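Local coordinates for protein amorpha-4,11-diene synthase (Artemisia annua, PDB 4GAX) that probably cyclises farnesyl diphosphate to a sesquiterpene by metal-dependent ionisation, as an engineered member of the plant sesquiterpene synthase family, at residues Ala291-Pro296 with Val525-His530; Ser431-Lys436 with Pro518-Val523. All blocks are in the same frame, centred on the assembly; numbering follows the deposited sequence.

Contact 1 of 2, residues Ala291-Pro296 with Val525-His530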
# COMPACT_ATOMS: atom_id res chain seq x y z
N ALA A 291 3.58 4.39 2.03
CA ALA A 291 2.94 3.37 1.19
C ALA A 291 1.65 3.84 0.53
O ALA A 291 1.34 3.43 -0.60
CB ALA A 291 2.69 2.10 2.00
N SER A 292 0.90 4.69 1.22
CA SER A 292 -0.41 5.12 0.70
C SER A 292 -0.26 5.75 -0.67
O SER A 292 -0.85 5.29 -1.65
CB SER A 292 -1.12 6.08 1.67
OG SER A 292 -0.36 7.27 1.85
N ARG A 293 0.54 6.81 -0.74
CA ARG A 293 0.90 7.44 -2.02
C ARG A 293 2.33 7.97 -1.87
O ARG A 293 2.62 8.69 -0.92
CB ARG A 293 -0.02 8.61 -2.37
CG ARG A 293 -1.53 8.32 -2.65
CD ARG A 293 -1.75 7.34 -3.81
NE ARG A 293 -1.10 7.69 -5.08
CZ ARG A 293 -1.75 8.03 -6.20
NH1 ARG A 293 -3.07 8.10 -6.21
NH2 ARG A 293 -1.07 8.29 -7.32
N PHE A 294 3.21 7.64 -2.81
CA PHE A 294 4.61 8.08 -2.66
C PHE A 294 4.90 9.34 -3.49
O PHE A 294 5.96 9.95 -3.36
CB PHE A 294 5.57 6.97 -3.14
CG PHE A 294 5.55 6.78 -4.63
CD1 PHE A 294 6.41 7.50 -5.45
CD2 PHE A 294 4.63 5.92 -5.22
CE1 PHE A 294 6.37 7.35 -6.84
CE2 PHE A 294 4.58 5.76 -6.62
CZ PHE A 294 5.46 6.48 -7.43
N GLU A 295 3.96 9.71 -4.35
CA GLU A 295 4.20 10.75 -5.34
C GLU A 295 4.36 12.14 -4.71
O GLU A 295 3.79 12.42 -3.64
CB GLU A 295 3.10 10.74 -6.41
CG GLU A 295 3.05 9.40 -7.17
CD GLU A 295 2.10 8.39 -6.53
OE1 GLU A 295 1.77 8.52 -5.33
OE2 GLU A 295 1.66 7.46 -7.24
N PRO A 296 5.12 13.03 -5.38
CA PRO A 296 5.45 14.33 -4.80
C PRO A 296 4.21 15.16 -4.49
O PRO A 296 4.23 15.89 -3.52
CB PRO A 296 6.31 15.01 -5.88
CG PRO A 296 6.11 14.20 -7.12
CD PRO A 296 5.78 12.81 -6.68
N VAL A 525 -6.09 3.54 -1.15
CA VAL A 525 -6.65 2.42 -0.40
C VAL A 525 -5.97 1.11 -0.80
O VAL A 525 -5.58 0.34 0.06
CB VAL A 525 -8.18 2.29 -0.59
CG1 VAL A 525 -8.68 0.96 0.02
CG2 VAL A 525 -8.92 3.49 0.06
N ILE A 526 -5.82 0.87 -2.10
CA ILE A 526 -5.29 -0.42 -2.54
C ILE A 526 -3.82 -0.56 -2.12
O ILE A 526 -3.37 -1.66 -1.79
CB ILE A 526 -5.47 -0.69 -4.08
CG1 ILE A 526 -5.28 -2.17 -4.39
CG2 ILE A 526 -4.48 0.12 -4.94
CD1 ILE A 526 -6.35 -3.06 -3.80
N ASN A 527 -3.10 0.56 -2.08
CA ASN A 527 -1.70 0.52 -1.67
C ASN A 527 -1.63 0.16 -0.19
O ASN A 527 -0.82 -0.67 0.22
CB ASN A 527 -1.00 1.86 -1.93
CG ASN A 527 -0.78 2.14 -3.41
OD1 ASN A 527 -0.82 1.22 -4.25
ND2 ASN A 527 -0.55 3.41 -3.74
N LEU A 528 -2.50 0.78 0.61
CA LEU A 528 -2.53 0.47 2.04
C LEU A 528 -2.90 -0.99 2.29
O LEU A 528 -2.40 -1.60 3.24
CB LEU A 528 -3.49 1.40 2.81
CG LEU A 528 -2.96 2.84 2.94
CD1 LEU A 528 -4.02 3.75 3.55
CD2 LEU A 528 -1.69 2.87 3.79
N VAL A 529 -3.76 -1.56 1.45
CA VAL A 529 -4.07 -3.00 1.59
C VAL A 529 -2.85 -3.86 1.25
O VAL A 529 -2.52 -4.80 1.97
CB VAL A 529 -5.25 -3.43 0.68
CG1 VAL A 529 -5.47 -4.94 0.76
CG2 VAL A 529 -6.53 -2.70 1.07
N HIS A 530 -2.17 -3.54 0.15
CA HIS A 530 -0.97 -4.30 -0.21
C HIS A 530 0.15 -4.13 0.81
O HIS A 530 0.95 -5.05 1.05
CB HIS A 530 -0.49 -3.91 -1.62
CG HIS A 530 -1.35 -4.48 -2.71
ND1 HIS A 530 -1.67 -3.78 -3.85
CD2 HIS A 530 -1.94 -5.69 -2.82
CE1 HIS A 530 -2.43 -4.54 -4.63
NE2 HIS A 530 -2.61 -5.70 -4.02
O HOH W 1 1.10 5.12 -5.78
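Within the all-helical class I terpene synthase fold, residues 291-292 of helix 282-292 meet the middle of helix 519-535, where Ser292 and Asn527 illustrate how a side-chain amide can serve a backbone carbonyl. Asn527 ND2 donates to Ser292 O over 2.8 Å, and at 168° the N-H points almost straight at its acceptor. The oxygen lies nearly in the amide plane of Asn527, whereas the donor arrives from above the carbonyl plane of Ser292. With chi1 at -70°, the amide of Asn527 stands beside its own backbone N while CB lies against residues 291-292; Asn527 CB comes within 3.1 Å of Ala291 O, a tight approach. Beside this polar pair, Ser292 CB packs 3.9 Å from Leu528 CD2, and Ser292 OG turns back to Ala289 O in its own helix.

A water extends the polar contact: it donates to Glu295 OE2 at 2.8 Å and takes a weak bond from Asn527 ND2. Arg293, bent along its chain, grips the carboxylate of Glu295 side-on, with NE to OE1 and NH2 to OE2. The Arg293 and Glu295 charges thus compensate each other inside the segment, and Arg293 NH1 has a further partner in Pro520 O. Across the contact itself, the carbonyl of the buried Ser292 receives a neutral, nearly straight N-H.

Contact 2 of 2, residues Ser431-Lys436 with Pro518-Val523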
# COMPACT_ATOMS: atom_id res chain seq x y z
N SER A 431 -7.81 16.62 0.45
CA SER A 431 -9.05 17.39 0.48
C SER A 431 -9.50 17.97 -0.86
O SER A 431 -10.70 18.15 -1.09
CB SER A 431 -8.92 18.52 1.50
OG SER A 431 -7.61 19.07 1.45
N ASP A 432 -8.55 18.27 -1.74
CA ASP A 432 -8.87 18.92 -3.02
C ASP A 432 -9.74 18.07 -3.94
O ASP A 432 -10.41 18.60 -4.82
CB ASP A 432 -7.58 19.30 -3.75
CG ASP A 432 -6.55 18.20 -3.69
OD1 ASP A 432 -6.36 17.62 -2.60
OD2 ASP A 432 -5.93 17.91 -4.74
N ILE A 433 -9.73 16.75 -3.75
CA ILE A 433 -10.48 15.85 -4.63
C ILE A 433 -11.58 15.04 -3.93
O ILE A 433 -12.42 14.42 -4.59
CB ILE A 433 -9.55 14.87 -5.39
CG1 ILE A 433 -8.97 13.82 -4.44
CG2 ILE A 433 -8.43 15.62 -6.11
CD1 ILE A 433 -8.52 12.55 -5.14
N VAL A 434 -11.59 15.04 -2.60
CA VAL A 434 -12.64 14.32 -1.88
C VAL A 434 -14.03 14.88 -2.20
O VAL A 434 -14.24 16.08 -2.27
CB VAL A 434 -12.42 14.32 -0.35
CG1 VAL A 434 -11.25 13.45 0.00
CG2 VAL A 434 -12.19 15.72 0.16
N THR A 435 -14.98 13.97 -2.43
CA THR A 435 -16.36 14.33 -2.69
C THR A 435 -17.18 13.95 -1.47
O THR A 435 -16.72 13.18 -0.63
CB THR A 435 -16.93 13.55 -3.88
OG1 THR A 435 -16.76 12.15 -3.65
CG2 THR A 435 -16.23 13.93 -5.18
N LYS A 436 -18.40 14.48 -1.38
CA LYS A 436 -19.32 14.04 -0.33
C LYS A 436 -19.60 12.55 -0.54
O LYS A 436 -19.77 11.80 0.41
CB LYS A 436 -20.62 14.85 -0.38
CG LYS A 436 -21.44 14.81 0.92
CD LYS A 436 -22.78 15.54 0.75
CE LYS A 436 -23.42 15.90 2.09
NZ LYS A 436 -24.75 16.58 1.94
N PRO A 518 -13.06 8.87 -5.78
CA PRO A 518 -12.11 9.35 -6.79
C PRO A 518 -10.93 8.39 -6.91
O PRO A 518 -10.42 7.91 -5.89
CB PRO A 518 -11.64 10.70 -6.23
CG PRO A 518 -12.79 11.16 -5.38
CD PRO A 518 -13.33 9.90 -4.75
N ARG A 519 -10.52 8.11 -8.14
CA ARG A 519 -9.44 7.14 -8.36
C ARG A 519 -8.17 7.30 -7.52
O ARG A 519 -7.62 6.29 -7.07
CB ARG A 519 -9.06 7.04 -9.84
CG ARG A 519 -9.37 5.67 -10.39
CD ARG A 519 -8.86 5.45 -11.79
NE ARG A 519 -7.45 5.08 -11.82
CZ ARG A 519 -6.96 3.94 -11.34
NH1 ARG A 519 -7.75 3.03 -10.77
NH2 ARG A 519 -5.66 3.70 -11.43
N PRO A 520 -7.69 8.54 -7.33
CA PRO A 520 -6.43 8.64 -6.59
C PRO A 520 -6.59 8.19 -5.14
O PRO A 520 -5.60 7.78 -4.53
CB PRO A 520 -6.08 10.14 -6.67
CG PRO A 520 -6.80 10.63 -7.88
CD PRO A 520 -8.09 9.84 -7.92
N LEU A 521 -7.81 8.26 -4.61
CA LEU A 521 -8.06 7.78 -3.25
C LEU A 521 -8.21 6.26 -3.25
O LEU A 521 -7.82 5.58 -2.27
CB LEU A 521 -9.33 8.42 -2.69
CG LEU A 521 -9.19 9.89 -2.28
CD1 LEU A 521 -10.55 10.47 -1.94
CD2 LEU A 521 -8.24 10.01 -1.09
N LEU A 522 -8.76 5.72 -4.34
CA LEU A 522 -8.92 4.27 -4.45
C LEU A 522 -7.53 3.65 -4.53
O LEU A 522 -7.26 2.61 -3.90
CB LEU A 522 -9.75 3.91 -5.68
CG LEU A 522 -9.94 2.40 -5.91
CD1 LEU A 522 -10.59 1.78 -4.69
CD2 LEU A 522 -10.76 2.13 -7.17
N VAL A 523 -6.64 4.32 -5.27
CA VAL A 523 -5.26 3.86 -5.43
C VAL A 523 -4.59 3.87 -4.06
O VAL A 523 -3.87 2.93 -3.71
CB VAL A 523 -4.47 4.74 -6.45
CG1 VAL A 523 -2.95 4.50 -6.36
CG2 VAL A 523 -4.99 4.50 -7.88
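Ile433 and Val434, in the loop between helices 419-429 and 436-443, close over the proline-rich start of helix 519-535 by apolar packing without a hydrogen bond across the two segments. Ile433 carries most of the contact from its loop. Its chi1 of 71° sets CG1 between the backbone N and the carbonyl carbon, and chi2 of 158° then extends the branch so that the terminal methyl alone does the touching. That methyl is met by three residues: Ile433 CD1 is 3.8 Å from Pro518 CB, meets the Pro520 ring at CB, CG and CD almost equally, and lies 4.0 Å from Leu521 CG. The isoleucine branch thus runs obliquely onto the Pro520 ring. Behind it the main chain takes part too, since Ile433 O stands 3.4 Å from Pro518 CG.

Val434 works through a different branch. At chi1 -70° its CG1 lies beside the backbone N, and Val434 CG1 touches Leu521 CD1 at 3.6 Å, the two side chains crossing at a slant.

Residues 518-523 illustrate why prolines suit a helix start. Pro518 occupies the N-cap position, and its carbonyl oxygen accepts from both Leu521 N and Leu522 N; Pro520 falls in the first turn, at a position whose backbone N has no i-4 carbonyl within the helix, so the missing N-H costs no helical bond. Thr435 likewise precedes a helix, its OG1 capping Ala438 N of helix 436-443.

Around this largely surface-lying patch, Tyr427 of helix 419-429 packs against both Val434 and Leu521, while Met430 also meets Leu521 and Tyr298 lies on Pro520. The beginning of helix 519-535 is therefore bordered by helix 419-429 and by the loop leading to helix 436-443.

Both contacts draw on helix 519-535: contact 2 engages its first turn near the surface and contact 1 its middle, near the centre of the chain, with contact centres about 13 Å apart. In chain order 291-296 comes first, then 431-436, 518-523 and 525-530, so contact 2 is nested inside the loop that contact 1 closes. The two also touch, because Arg293 NH1 probably donates to Pro520 O at 3.1 Å and packs near Val523. One late helix thereby meets helix 282-292 and the loop after helix 419-429, so residues far apart in sequence come together along it, as in the all-helical class I terpene synthase fold.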